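Local coordinates for protein 6-aminohexanoate-cyclic-dimer hydrolase (PDB 3A2Q) that hydrolyses the cyclic dimer of 6-aminohexanoate, a nylon-6 by-product, to the linear dimer by opening one of its amide bonds, at residues Thr390-Glu395 with Gly441-Gly446; Ala278-Gly283 with Met447-Gln452; Asp202-Ala207 with Asp236-Pro241; Arg367-Lys372 with Phe428-Gln433; Val45-Phe50 with Glu132-Thr137. The protein carries 1 engineered substitution. One frame throughout, in Å; residues are numbered along the deposited sequence.

Overall arrangement
Interactions 1 and 2 adjoin, their centres about 10 Å apart: they lie on neighbouring antiparallel strands of the large mixed sheet, 435-442 for interaction 1 and 448-455 for interaction 2, with a probable hydrogen bond from I449 N to G441 O (2.9 Å). Interaction 4 touches interaction 2 where F428 CD2 packs on Q452 OE1 (3.9 Å), and reaches interaction 3, its centre about 13 Å away, through R367 NH2 and A207 O (2.9 Å, probable hydrogen bond). V206, in segment 202-207 of interaction 3, lines the pocket of bound 6-aminohexanoic acid. Interaction 5 stands at the sheet's edge strand, its centre about 34 Å from that of interaction 4; there the I46 side chain is about 8 Å from that of K72, by similarity a charge-relay residue.

Interaction 1 of 5, residues Thr390-Glu395 with Gly441-Gly446; sequences TRQTPE and GMSSDG
Q392 and S443 mark the closest backbone approach of the two segments, and their CA atoms are still 7.6 Å apart. Segment 390-395 is irregular, whereas 441-446 leaves its strand after M442 and folds into a type I turn closed by G446 N donating to S443 O (3.1 Å). Across this gap the reach is made by Q392, whose chain bends at chi2 (-77°) and brings OE1 to 3.6 Å from S443 CB. The amide slides past the D445 carboxylate with the two planes 56° apart, and two waters bridge from the amide oxygen to the turn. One water donates to Q392 OE1 at 2.7 Å and to D445 OD2, also at 2.7 Å. The second, perhaps shared with other acceptors, lies 3.0 Å from Q392 OE1 and 2.9 Å from S444 OG. The other end of the amide is held elsewhere, its NE2 donating to D274 and E276, while D445 forms a salt bridge with R145. S443 OG accepts from M447 N, bracing the turn. The arrangement is that of a beta-hairpin turn, here joining antiparallel strands 435-442 and 448-455 and tied through water to the loop that follows strand 383-387.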
# COMPACT_ATOMS: atom_id res chain seq x y z
N THR A 390 -6.03 8.66 -10.82
CA THR A 390 -6.57 9.63 -11.77
C THR A 390 -7.18 9.09 -13.05
O THR A 390 -7.59 9.87 -13.92
CB THR A 390 -5.49 10.64 -12.18
OG1 THR A 390 -4.58 10.02 -13.11
CG2 THR A 390 -4.70 11.09 -10.96
N ARG A 391 -7.25 7.77 -13.17
CA ARG A 391 -7.80 7.13 -14.37
C ARG A 391 -8.60 5.89 -14.03
O ARG A 391 -8.58 5.40 -12.91
CB ARG A 391 -6.66 6.72 -15.29
CG ARG A 391 -5.66 5.79 -14.60
CD ARG A 391 -4.79 5.04 -15.60
NE ARG A 391 -5.58 4.14 -16.43
CZ ARG A 391 -5.09 3.47 -17.47
NH1 ARG A 391 -3.81 3.61 -17.81
NH2 ARG A 391 -5.87 2.67 -18.18
N GLN A 392 -9.30 5.37 -15.04
CA GLN A 392 -10.08 4.16 -14.90
C GLN A 392 -9.05 3.04 -14.73
O GLN A 392 -7.90 3.20 -15.12
CB GLN A 392 -10.92 3.92 -16.16
CG GLN A 392 -12.02 4.95 -16.40
CD GLN A 392 -13.23 4.73 -15.50
OE1 GLN A 392 -13.73 3.62 -15.37
NE2 GLN A 392 -13.71 5.80 -14.87
N THR A 393 -9.46 1.92 -14.15
CA THR A 393 -8.53 0.81 -13.93
C THR A 393 -8.12 0.14 -15.24
O THR A 393 -8.96 -0.22 -16.06
CB THR A 393 -9.15 -0.20 -12.96
OG1 THR A 393 -9.34 0.44 -11.70
CG2 THR A 393 -8.25 -1.42 -12.79
N PRO A 394 -6.81 -0.02 -15.46
CA PRO A 394 -6.28 -0.65 -16.67
C PRO A 394 -6.58 -2.14 -16.78
O PRO A 394 -6.79 -2.82 -15.77
CB PRO A 394 -4.78 -0.37 -16.59
CG PRO A 394 -4.52 -0.23 -15.12
CD PRO A 394 -5.72 0.56 -14.65
N GLU A 395 -6.60 -2.65 -18.01
CA GLU A 395 -6.83 -4.07 -18.22
C GLU A 395 -5.50 -4.79 -17.99
O GLU A 395 -4.44 -4.18 -18.14
CB GLU A 395 -7.31 -4.33 -19.66
CG GLU A 395 -8.62 -3.68 -20.02
CD GLU A 395 -9.08 -4.02 -21.43
OE1 GLU A 395 -8.28 -3.84 -22.38
OE2 GLU A 395 -10.24 -4.45 -21.60
N GLY A 441 -16.07 5.26 -3.87
CA GLY A 441 -16.68 5.31 -5.18
C GLY A 441 -16.65 4.05 -6.02
O GLY A 441 -15.96 3.08 -5.70
N MET A 442 -17.41 4.08 -7.11
CA MET A 442 -17.50 2.99 -8.07
C MET A 442 -17.65 3.62 -9.45
O MET A 442 -18.36 4.62 -9.61
CB MET A 442 -18.72 2.10 -7.79
CG MET A 442 -18.61 1.25 -6.54
SD MET A 442 -17.36 -0.03 -6.67
CE MET A 442 -18.19 -1.22 -7.74
N SER A 443 -16.98 3.04 -10.44
CA SER A 443 -17.05 3.54 -11.81
C SER A 443 -18.38 3.11 -12.41
O SER A 443 -19.06 2.24 -11.86
CB SER A 443 -15.93 2.94 -12.65
OG SER A 443 -16.19 1.56 -12.87
N SER A 444 -18.75 3.71 -13.54
CA SER A 444 -20.01 3.36 -14.18
C SER A 444 -19.99 1.91 -14.69
O SER A 444 -21.04 1.33 -14.96
CB SER A 444 -20.33 4.33 -15.32
OG SER A 444 -19.30 4.35 -16.30
N ASP A 445 -18.80 1.32 -14.81
CA ASP A 445 -18.75 -0.06 -15.25
C ASP A 445 -18.37 -1.03 -14.13
O ASP A 445 -17.79 -2.09 -14.36
CB ASP A 445 -17.84 -0.22 -16.49
CG ASP A 445 -16.38 0.03 -16.21
OD1 ASP A 445 -16.04 0.61 -15.16
OD2 ASP A 445 -15.55 -0.34 -17.08
N GLY A 446 -18.72 -0.63 -12.90
CA GLY A 446 -18.52 -1.46 -11.72
C GLY A 446 -17.16 -1.65 -11.08
O GLY A 446 -16.98 -2.59 -10.30
O HOH W 1 -16.56 3.50 -16.46
O HOH W 2 -13.35 1.09 -16.34

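Interaction 2 of 5, residues Ala278-Gly283 with Met447-Gln452; sequences AAAARG and MPIGVQ
A280 is the first residue of helix segment 278-283 to meet the strand, and its lone methyl does so by pointing toward it. A280 CB rests 3.7 Å from I449 CG2 and 3.9 Å from V451 CG2, sitting between two branched side chains two residues apart on one face of the strand. In I449, CG1 lies beside the backbone N (chi1 -68°), which puts CG2 anti to that nitrogen and against the helix. V451 extends its CG2 to A280 O as well, at 3.6 Å, a carbon-oxygen packing contact with the helix backbone. Between these two, G450, without a side chain, has its N-H bonded to S180 OG. The helix passes the strand with axes 7.9 Å apart at the closest point and a signed crossing angle of -49°. This is a helix packed on the face of an alpha/beta sheet: helix 275-290 is the connection in a beta-alpha-beta crossover between the neighbouring parallel strands 259-262 and 294-297, and it also covers strand 448-455, two positions further in. At A281 the backbones come closest, its CA being 5.4 Å from V451 CA. The methyl of A281 goes to P387 on the adjacent strand 383-387, leaving its backbone for V451: A281 CA lies 4.1 Å from V451 CG1. Beyond it R282 points away from the strand and forms a salt bridge with D297.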
# COMPACT_ATOMS: atom_id res chain seq x y z
N ALA A 278 -12.93 12.16 -10.24
CA ALA A 278 -13.15 13.49 -9.68
C ALA A 278 -14.48 13.57 -8.95
O ALA A 278 -14.57 14.17 -7.88
CB ALA A 278 -13.09 14.54 -10.79
N ALA A 279 -15.52 12.97 -9.53
CA ALA A 279 -16.85 13.01 -8.93
C ALA A 279 -16.92 12.28 -7.59
O ALA A 279 -17.68 12.67 -6.71
CB ALA A 279 -17.88 12.42 -9.90
N ALA A 280 -16.12 11.22 -7.43
CA ALA A 280 -16.10 10.46 -6.19
C ALA A 280 -15.53 11.34 -5.09
O ALA A 280 -16.05 11.38 -3.98
CB ALA A 280 -15.24 9.20 -6.35
N ALA A 281 -14.45 12.04 -5.40
CA ALA A 281 -13.82 12.93 -4.43
C ALA A 281 -14.77 14.08 -4.10
O ALA A 281 -14.92 14.48 -2.94
CB ALA A 281 -12.51 13.47 -4.99
N ARG A 282 -15.43 14.61 -5.13
CA ARG A 282 -16.37 15.71 -4.93
C ARG A 282 -17.50 15.25 -4.00
O ARG A 282 -17.88 15.97 -3.07
CB ARG A 282 -16.94 16.15 -6.29
CG ARG A 282 -17.96 17.28 -6.23
CD ARG A 282 -17.40 18.52 -5.54
NE ARG A 282 -16.28 19.11 -6.27
CZ ARG A 282 -15.63 20.19 -5.87
NH1 ARG A 282 -15.99 20.82 -4.76
NH2 ARG A 282 -14.61 20.66 -6.59
N GLY A 283 -18.00 14.04 -4.23
CA GLY A 283 -19.06 13.49 -3.41
C GLY A 283 -18.65 13.36 -1.95
O GLY A 283 -19.46 13.61 -1.06
N MET A 447 -16.20 -0.77 -11.38
CA MET A 447 -14.87 -0.88 -10.80
C MET A 447 -14.71 0.11 -9.65
O MET A 447 -15.12 1.27 -9.75
CB MET A 447 -13.80 -0.59 -11.87
CG MET A 447 -13.79 -1.57 -13.04
SD MET A 447 -13.64 -3.28 -12.50
CE MET A 447 -11.94 -3.32 -11.97
N PRO A 448 -14.11 -0.33 -8.53
CA PRO A 448 -13.91 0.56 -7.37
C PRO A 448 -13.08 1.80 -7.67
O PRO A 448 -12.13 1.76 -8.46
CB PRO A 448 -13.24 -0.35 -6.35
CG PRO A 448 -13.75 -1.73 -6.72
CD PRO A 448 -13.68 -1.70 -8.22
N ILE A 449 -13.46 2.91 -7.04
CA ILE A 449 -12.76 4.19 -7.17
C ILE A 449 -12.49 4.68 -5.75
O ILE A 449 -13.42 4.90 -4.98
CB ILE A 449 -13.62 5.26 -7.92
CG1 ILE A 449 -13.79 4.86 -9.38
CG2 ILE A 449 -12.97 6.64 -7.81
CD1 ILE A 449 -14.61 5.86 -10.20
N GLY A 450 -11.22 4.84 -5.40
CA GLY A 450 -10.91 5.31 -4.06
C GLY A 450 -10.86 6.82 -3.91
O GLY A 450 -10.60 7.55 -4.87
N VAL A 451 -11.14 7.29 -2.70
CA VAL A 451 -11.06 8.71 -2.39
C VAL A 451 -9.93 8.83 -1.37
O VAL A 451 -9.89 8.08 -0.38
CB VAL A 451 -12.39 9.24 -1.80
CG1 VAL A 451 -12.23 10.69 -1.37
CG2 VAL A 451 -13.49 9.13 -2.85
N GLN A 452 -9.01 9.75 -1.62
CA GLN A 452 -7.84 9.92 -0.76
C GLN A 452 -7.96 11.12 0.18
O GLN A 452 -8.46 12.18 -0.20
CB GLN A 452 -6.58 10.08 -1.62
CG GLN A 452 -5.27 9.98 -0.83
CD GLN A 452 -4.01 10.09 -1.69
OE1 GLN A 452 -2.92 9.72 -1.25
NE2 GLN A 452 -4.15 10.59 -2.92

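Interaction 3 of 5, residues Asp202-Ala207 with Asp236-Pro241; sequences DSDNVA and DTFCAP
D204 and T237 approach from opposite directions, and their ends meet in a hydrogen bond from T237 OG1 to D204 OD1 of 2.6 Å. The bond uses the syn lone pair of the acceptor, on the side of the other carboxylate oxygen. D204 swings its carboxylate out trans to the backbone N (chi1 -154°), which brings it to the loop although the CB itself does not point there. T237 CG2 lies 3.5 Å from D204 OD2, so the carboxylate meets the hydroxyl with one oxygen and the methyl with the other. That same methyl sits over the centre of the F238 ring, 3.5 Å above its plane, covering one face of its neighbour. The F238 ring in turn meets the backbone of 202-207: CE2 is 4.2 Å from D204 O, which lies at the edge near the ring plane, and CZ is 3.9 Å from A207 O, which approaches obliquely. A207 O also accepts from R367. Positive phi throughout 202-207, with V206 N bonded to D202 O and A207 N to S203 O, makes this a short left-handed helical turn. Its V206 lines the 6-aminohexanoic acid pocket. With an alanine in place of D204, the T237 hydroxyl would probably lose its acceptor here, leaving the loop tied to the turn mainly by the F238 ring. The short bond to a charged acceptor, at a partly exposed margin, probably holds the loop's position, with the ring adding loose contact.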
# COMPACT_ATOMS: atom_id res chain seq x y z
N ASP A 202 16.40 -1.13 -0.06
CA ASP A 202 16.07 -0.10 -1.03
C ASP A 202 16.79 1.23 -0.87
O ASP A 202 16.26 2.27 -1.26
CB ASP A 202 14.56 0.14 -1.02
CG ASP A 202 13.77 -1.14 -1.18
OD1 ASP A 202 13.86 -1.76 -2.25
OD2 ASP A 202 13.05 -1.52 -0.23
N SER A 203 18.00 1.20 -0.32
CA SER A 203 18.79 2.41 -0.10
C SER A 203 18.06 3.36 0.86
O SER A 203 17.57 4.42 0.48
CB SER A 203 19.07 3.11 -1.44
OG SER A 203 19.93 2.32 -2.24
N ASP A 204 18.02 2.93 2.12
CA ASP A 204 17.37 3.68 3.17
C ASP A 204 15.89 3.86 2.81
O ASP A 204 15.34 4.96 2.92
CB ASP A 204 18.07 5.02 3.37
CG ASP A 204 17.90 5.56 4.78
OD1 ASP A 204 17.46 4.79 5.66
OD2 ASP A 204 18.21 6.74 5.01
N ASN A 205 15.27 2.78 2.36
CA ASN A 205 13.86 2.78 1.97
C ASN A 205 13.55 3.91 0.99
O ASN A 205 12.63 4.70 1.19
CB ASN A 205 12.96 2.89 3.20
CG ASN A 205 13.11 1.70 4.13
OD1 ASN A 205 13.80 1.77 5.14
ND2 ASN A 205 12.47 0.60 3.77
N VAL A 206 14.34 3.94 -0.08
CA VAL A 206 14.22 4.94 -1.14
C VAL A 206 14.28 6.34 -0.54
O VAL A 206 13.43 7.19 -0.79
CB VAL A 206 12.90 4.76 -1.94
CG1 VAL A 206 13.00 5.53 -3.25
CG2 VAL A 206 12.64 3.28 -2.22
N ALA A 207 15.32 6.56 0.26
CA ALA A 207 15.55 7.85 0.92
C ALA A 207 14.35 8.30 1.74
O ALA A 207 14.09 9.50 1.87
CB ALA A 207 15.91 8.90 -0.13
N ASP A 236 15.92 2.28 12.99
CA ASP A 236 14.96 2.99 12.15
C ASP A 236 15.49 4.37 11.82
O ASP A 236 15.86 5.13 12.71
CB ASP A 236 13.60 3.13 12.85
CG ASP A 236 12.80 1.86 12.82
OD1 ASP A 236 13.17 0.92 12.09
OD2 ASP A 236 11.78 1.80 13.54
N THR A 237 15.51 4.71 10.54
CA THR A 237 16.01 6.00 10.11
C THR A 237 15.06 7.13 10.45
O THR A 237 15.46 8.17 10.97
CB THR A 237 16.25 6.03 8.60
OG1 THR A 237 17.21 5.03 8.24
CG2 THR A 237 16.74 7.40 8.17
N PHE A 238 13.79 6.92 10.14
CA PHE A 238 12.78 7.93 10.36
C PHE A 238 11.91 7.63 11.57
O PHE A 238 11.84 6.50 12.04
CB PHE A 238 11.95 8.05 9.08
CG PHE A 238 12.79 8.32 7.86
CD1 PHE A 238 13.28 9.60 7.61
CD2 PHE A 238 13.16 7.28 7.01
CE1 PHE A 238 14.12 9.84 6.52
CE2 PHE A 238 14.00 7.51 5.92
CZ PHE A 238 14.48 8.79 5.68
N CYS A 239 11.25 8.67 12.07
CA CYS A 239 10.39 8.52 13.23
C CYS A 239 9.23 9.50 13.07
O CYS A 239 9.38 10.57 12.46
CB CYS A 239 11.18 8.82 14.50
SG CYS A 239 10.40 8.25 16.03
N ALA A 240 8.07 9.14 13.60
CA ALA A 240 6.89 10.00 13.49
C ALA A 240 6.50 10.51 14.87
O ALA A 240 6.86 9.91 15.88
CB ALA A 240 5.73 9.22 12.87
N PRO A 241 5.78 11.65 14.93
CA PRO A 241 5.33 12.25 16.19
C PRO A 241 4.45 11.24 16.95
O PRO A 241 3.66 10.53 16.34
CB PRO A 241 4.54 13.47 15.73
CG PRO A 241 5.20 13.83 14.43
CD PRO A 241 5.42 12.49 13.79

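Interaction 4 of 5, residues Arg367-Lys372 with Phe428-Gln433; sequences RYYAGK and FNVSGQ
A370 and S431 bring the two helices almost into backbone contact, with CA atoms 4.0 Å apart. Such an approach depends on a small residue: A370 CB lies 3.5 Å from V430 O and 3.7 Å from S431 CA, so the methyl presses on main chain. Beside it V430 turns CG1 toward Y369 and places it 3.8 Å from CD2, at the edge of the ring and near its plane. The two side chains cross at about a right angle. Y369 stands trans to its backbone N (chi1 -175°), which directs the ring along the neighbouring helix, while its hydroxyl bonds to A302 O and its ring meets that of F308. Y369, A370, V430 and S431 are all buried. Within the buried C-terminal end of the short helix, G432 takes positive phi and its N-H bonds to F428 O. S431 OG donates to Q433 OE1 at 2.7 Å, which gives the buried hydroxyl a partner within its own segment. The other side of the contact is polar and looser. R367, partly exposed, points its CB away from helix 427-431 but curls its guanidinium back, and NH1 donates to a water at 3.0 Å. That water donates in turn to V430 O at 2.7 Å, and the same carbonyl also accepts from R191 NH2. The chemistry thus divides: apolar, close-fitting contact joins the helices directly, while the carbonyl of V430 at their margin is satisfied by water and arginine, giving the polar part a solvent-mediated link.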
# COMPACT_ATOMS: atom_id res chain seq x y z
N ARG A 367 13.51 16.72 -0.27
CA ARG A 367 13.27 17.43 0.98
C ARG A 367 12.67 18.80 0.69
O ARG A 367 11.76 19.25 1.38
CB ARG A 367 14.57 17.59 1.79
CG ARG A 367 15.35 16.31 2.03
CD ARG A 367 14.47 15.13 2.43
NE ARG A 367 15.27 13.96 2.75
CZ ARG A 367 14.88 12.70 2.59
NH1 ARG A 367 13.68 12.43 2.09
NH2 ARG A 367 15.70 11.71 2.92
N TYR A 368 13.20 19.48 -0.32
CA TYR A 368 12.68 20.80 -0.66
C TYR A 368 11.23 20.73 -1.11
O TYR A 368 10.42 21.55 -0.71
CB TYR A 368 13.55 21.47 -1.73
CG TYR A 368 14.70 22.27 -1.15
CD1 TYR A 368 14.46 23.29 -0.23
CD2 TYR A 368 16.02 22.02 -1.52
CE1 TYR A 368 15.50 24.03 0.33
CE2 TYR A 368 17.08 22.76 -0.97
CZ TYR A 368 16.81 23.77 -0.04
OH TYR A 368 17.83 24.50 0.52
N TYR A 369 10.90 19.73 -1.92
CA TYR A 369 9.53 19.58 -2.39
C TYR A 369 8.61 19.28 -1.20
O TYR A 369 7.53 19.84 -1.09
CB TYR A 369 9.43 18.46 -3.42
CG TYR A 369 8.05 18.37 -4.03
CD1 TYR A 369 7.61 19.32 -4.95
CD2 TYR A 369 7.18 17.35 -3.65
CE1 TYR A 369 6.31 19.26 -5.48
CE2 TYR A 369 5.89 17.28 -4.18
CZ TYR A 369 5.46 18.23 -5.09
OH TYR A 369 4.19 18.15 -5.60
N ALA A 370 9.06 18.39 -0.32
CA ALA A 370 8.29 18.03 0.86
C ALA A 370 7.91 19.31 1.60
O ALA A 370 6.78 19.48 2.04
CB ALA A 370 9.11 17.13 1.77
N GLY A 371 8.88 20.21 1.75
CA GLY A 371 8.61 21.46 2.44
C GLY A 371 7.53 22.28 1.76
O GLY A 371 6.64 22.80 2.43
N LYS A 372 7.60 22.39 0.44
CA LYS A 372 6.60 23.17 -0.29
C LYS A 372 5.22 22.59 -0.06
O LYS A 372 4.26 23.33 0.15
CB LYS A 372 6.91 23.19 -1.79
CG LYS A 372 8.23 23.86 -2.16
CD LYS A 372 8.31 24.18 -3.66
CE LYS A 372 8.09 22.93 -4.52
NZ LYS A 372 7.97 23.27 -5.97
N PHE A 428 2.85 12.51 -1.66
CA PHE A 428 2.84 12.29 -0.22
C PHE A 428 3.86 11.28 0.28
O PHE A 428 4.08 11.16 1.48
CB PHE A 428 1.41 11.97 0.19
CG PHE A 428 0.44 12.99 -0.33
CD1 PHE A 428 0.51 14.31 0.14
CD2 PHE A 428 -0.39 12.71 -1.41
CE1 PHE A 428 -0.23 15.32 -0.47
CE2 PHE A 428 -1.13 13.72 -2.02
CZ PHE A 428 -1.04 15.03 -1.55
N ASN A 429 4.48 10.55 -0.65
CA ASN A 429 5.55 9.64 -0.27
C ASN A 429 6.73 10.59 -0.06
O ASN A 429 7.56 10.38 0.81
CB ASN A 429 5.92 8.67 -1.39
CG ASN A 429 4.89 7.60 -1.59
OD1 ASN A 429 3.98 7.74 -2.40
ND2 ASN A 429 5.01 6.51 -0.83
N VAL A 430 6.79 11.64 -0.88
CA VAL A 430 7.88 12.60 -0.76
C VAL A 430 7.73 13.46 0.50
O VAL A 430 8.71 13.69 1.19
CB VAL A 430 7.98 13.52 -1.99
CG1 VAL A 430 9.04 14.59 -1.77
CG2 VAL A 430 8.33 12.68 -3.21
N SER A 431 6.52 13.91 0.80
CA SER A 431 6.32 14.74 1.99
C SER A 431 6.29 13.90 3.27
O SER A 431 6.58 14.41 4.35
CB SER A 431 5.02 15.55 1.89
OG SER A 431 3.90 14.70 2.02
N GLY A 432 5.91 12.63 3.14
CA GLY A 432 5.86 11.76 4.30
C GLY A 432 4.57 11.88 5.11
O GLY A 432 4.46 11.28 6.18
N GLN A 433 3.60 12.63 4.60
CA GLN A 433 2.34 12.81 5.31
C GLN A 433 1.45 11.58 5.25
O GLN A 433 1.46 10.83 4.27
CB GLN A 433 1.57 13.99 4.73
CG GLN A 433 2.25 15.31 4.96
CD GLN A 433 1.75 16.38 4.03
OE1 GLN A 433 1.95 16.31 2.82
NE2 GLN A 433 1.07 17.38 4.58
O HOH W 3 11.25 14.22 2.00

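Interaction 5 of 5, residues Val45-Phe50 with Glu132-Thr137; sequences VIIPLF and EAWGAT
I46 covers one face of the W134 indole, the side chains crossing at about a right angle, and its atoms map onto the ring in order. CB stands over the six-membered part, 3.6 Å from W134 CE3. The CG2 branch leans toward the root of the tryptophan, 3.9 Å from its CB. CG1 is set between the backbone N and the carbonyl carbon (chi1 53°), and with chi2 extended it sends CD1 across to the five-membered ring. There CD1 lies 3.5 Å from the ring centroid and 7° off the normal, a CH-pi contact over the face. The I46 carbonyl also comes close, its O 3.2 Å from W134 CZ3 in packing contact, and I47 CG1 meets W134 CH2 obliquely at 3.9 Å. I46 and I47 both pair with K117 in a classic beta bulge on edge strand 45-48, on which W134 packs from the loop between strand 113-118 and helix 152-159. K91 adds a cation-pi contact. Replacing W134 with an alanine would probably strip I46 of the surface its CB and CD1 rest on and leave a gap beside the bulge. The contact uses the indole's pi surface, while T84 satisfies its N-H, limiting ring rotation.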
# COMPACT_ATOMS: atom_id res chain seq x y z
N VAL A 45 -2.56 -14.70 -3.43
CA VAL A 45 -1.64 -15.33 -2.49
C VAL A 45 -0.74 -16.24 -3.31
O VAL A 45 -1.20 -17.23 -3.88
CB VAL A 45 -2.40 -16.19 -1.45
CG1 VAL A 45 -1.40 -16.90 -0.54
CG2 VAL A 45 -3.33 -15.33 -0.64
N ILE A 46 0.55 -15.90 -3.40
CA ILE A 46 1.47 -16.71 -4.19
C ILE A 46 2.24 -17.73 -3.37
O ILE A 46 2.77 -18.70 -3.92
CB ILE A 46 2.50 -15.84 -4.94
CG1 ILE A 46 3.20 -14.89 -3.96
CG2 ILE A 46 1.82 -15.08 -6.06
CD1 ILE A 46 4.33 -14.12 -4.58
N ILE A 47 2.30 -17.52 -2.06
CA ILE A 47 3.01 -18.43 -1.18
C ILE A 47 2.17 -18.73 0.05
O ILE A 47 2.26 -18.02 1.06
CB ILE A 47 4.35 -17.82 -0.70
CG1 ILE A 47 5.21 -17.44 -1.90
CG2 ILE A 47 5.08 -18.82 0.18
CD1 ILE A 47 6.42 -16.59 -1.54
N PRO A 48 1.34 -19.78 -0.02
CA PRO A 48 0.50 -20.13 1.13
C PRO A 48 1.36 -20.63 2.28
O PRO A 48 2.39 -21.27 2.06
CB PRO A 48 -0.41 -21.23 0.57
CG PRO A 48 0.40 -21.83 -0.52
CD PRO A 48 1.03 -20.63 -1.18
N LEU A 49 0.95 -20.32 3.50
CA LEU A 49 1.67 -20.74 4.70
C LEU A 49 0.65 -21.30 5.68
O LEU A 49 0.61 -20.90 6.85
CB LEU A 49 2.39 -19.55 5.34
CG LEU A 49 3.43 -18.82 4.48
CD1 LEU A 49 3.91 -17.58 5.20
CD2 LEU A 49 4.59 -19.76 4.19
N PHE A 50 -0.17 -22.23 5.20
CA PHE A 50 -1.21 -22.83 6.03
C PHE A 50 -0.69 -23.59 7.26
O PHE A 50 -1.31 -23.55 8.32
CB PHE A 50 -2.09 -23.75 5.19
CG PHE A 50 -2.65 -23.09 3.95
CD1 PHE A 50 -3.14 -21.79 4.01
CD2 PHE A 50 -2.70 -23.77 2.75
CE1 PHE A 50 -3.67 -21.18 2.87
CE2 PHE A 50 -3.23 -23.17 1.61
CZ PHE A 50 -3.72 -21.87 1.67
N GLU A 132 6.69 -11.42 -14.15
CA GLU A 132 6.96 -12.56 -15.02
C GLU A 132 7.10 -13.81 -14.15
O GLU A 132 6.69 -14.91 -14.53
CB GLU A 132 8.26 -12.34 -15.80
CG GLU A 132 8.15 -11.35 -16.94
CD GLU A 132 9.50 -11.01 -17.56
OE1 GLU A 132 10.36 -11.91 -17.64
OE2 GLU A 132 9.69 -9.85 -17.97
N ALA A 133 7.68 -13.63 -12.96
CA ALA A 133 7.92 -14.73 -12.03
C ALA A 133 6.69 -15.47 -11.52
O ALA A 133 6.69 -16.70 -11.48
CB ALA A 133 8.74 -14.22 -10.85
N TRP A 134 5.64 -14.75 -11.13
CA TRP A 134 4.44 -15.40 -10.60
C TRP A 134 3.17 -15.25 -11.44
O TRP A 134 2.16 -15.88 -11.14
CB TRP A 134 4.14 -14.90 -9.19
CG TRP A 134 5.17 -15.25 -8.18
CD1 TRP A 134 6.24 -14.48 -7.79
CD2 TRP A 134 5.24 -16.45 -7.40
NE1 TRP A 134 6.96 -15.13 -6.82
CE2 TRP A 134 6.37 -16.34 -6.56
CE3 TRP A 134 4.45 -17.60 -7.33
CZ2 TRP A 134 6.73 -17.35 -5.66
CZ3 TRP A 134 4.81 -18.61 -6.43
CH2 TRP A 134 5.94 -18.47 -5.61
N GLY A 135 3.22 -14.43 -12.48
CA GLY A 135 2.04 -14.24 -13.29
C GLY A 135 1.23 -13.08 -12.74
O GLY A 135 1.50 -12.59 -11.65
N ALA A 136 0.24 -12.64 -13.49
CA ALA A 136 -0.58 -11.51 -13.07
C ALA A 136 -1.58 -11.81 -11.97
O ALA A 136 -2.12 -12.92 -11.88
CB ALA A 136 -1.32 -10.94 -14.28
N THR A 137 -1.80 -10.82 -11.10
CA THR A 137 -2.80 -10.96 -10.06
C THR A 137 -3.98 -10.25 -10.70
O THR A 137 -3.83 -9.16 -11.25
CB THR A 137 -2.41 -10.22 -8.76
OG1 THR A 137 -1.29 -10.87 -8.15
CG2 THR A 137 -3.59 -10.22 -7.78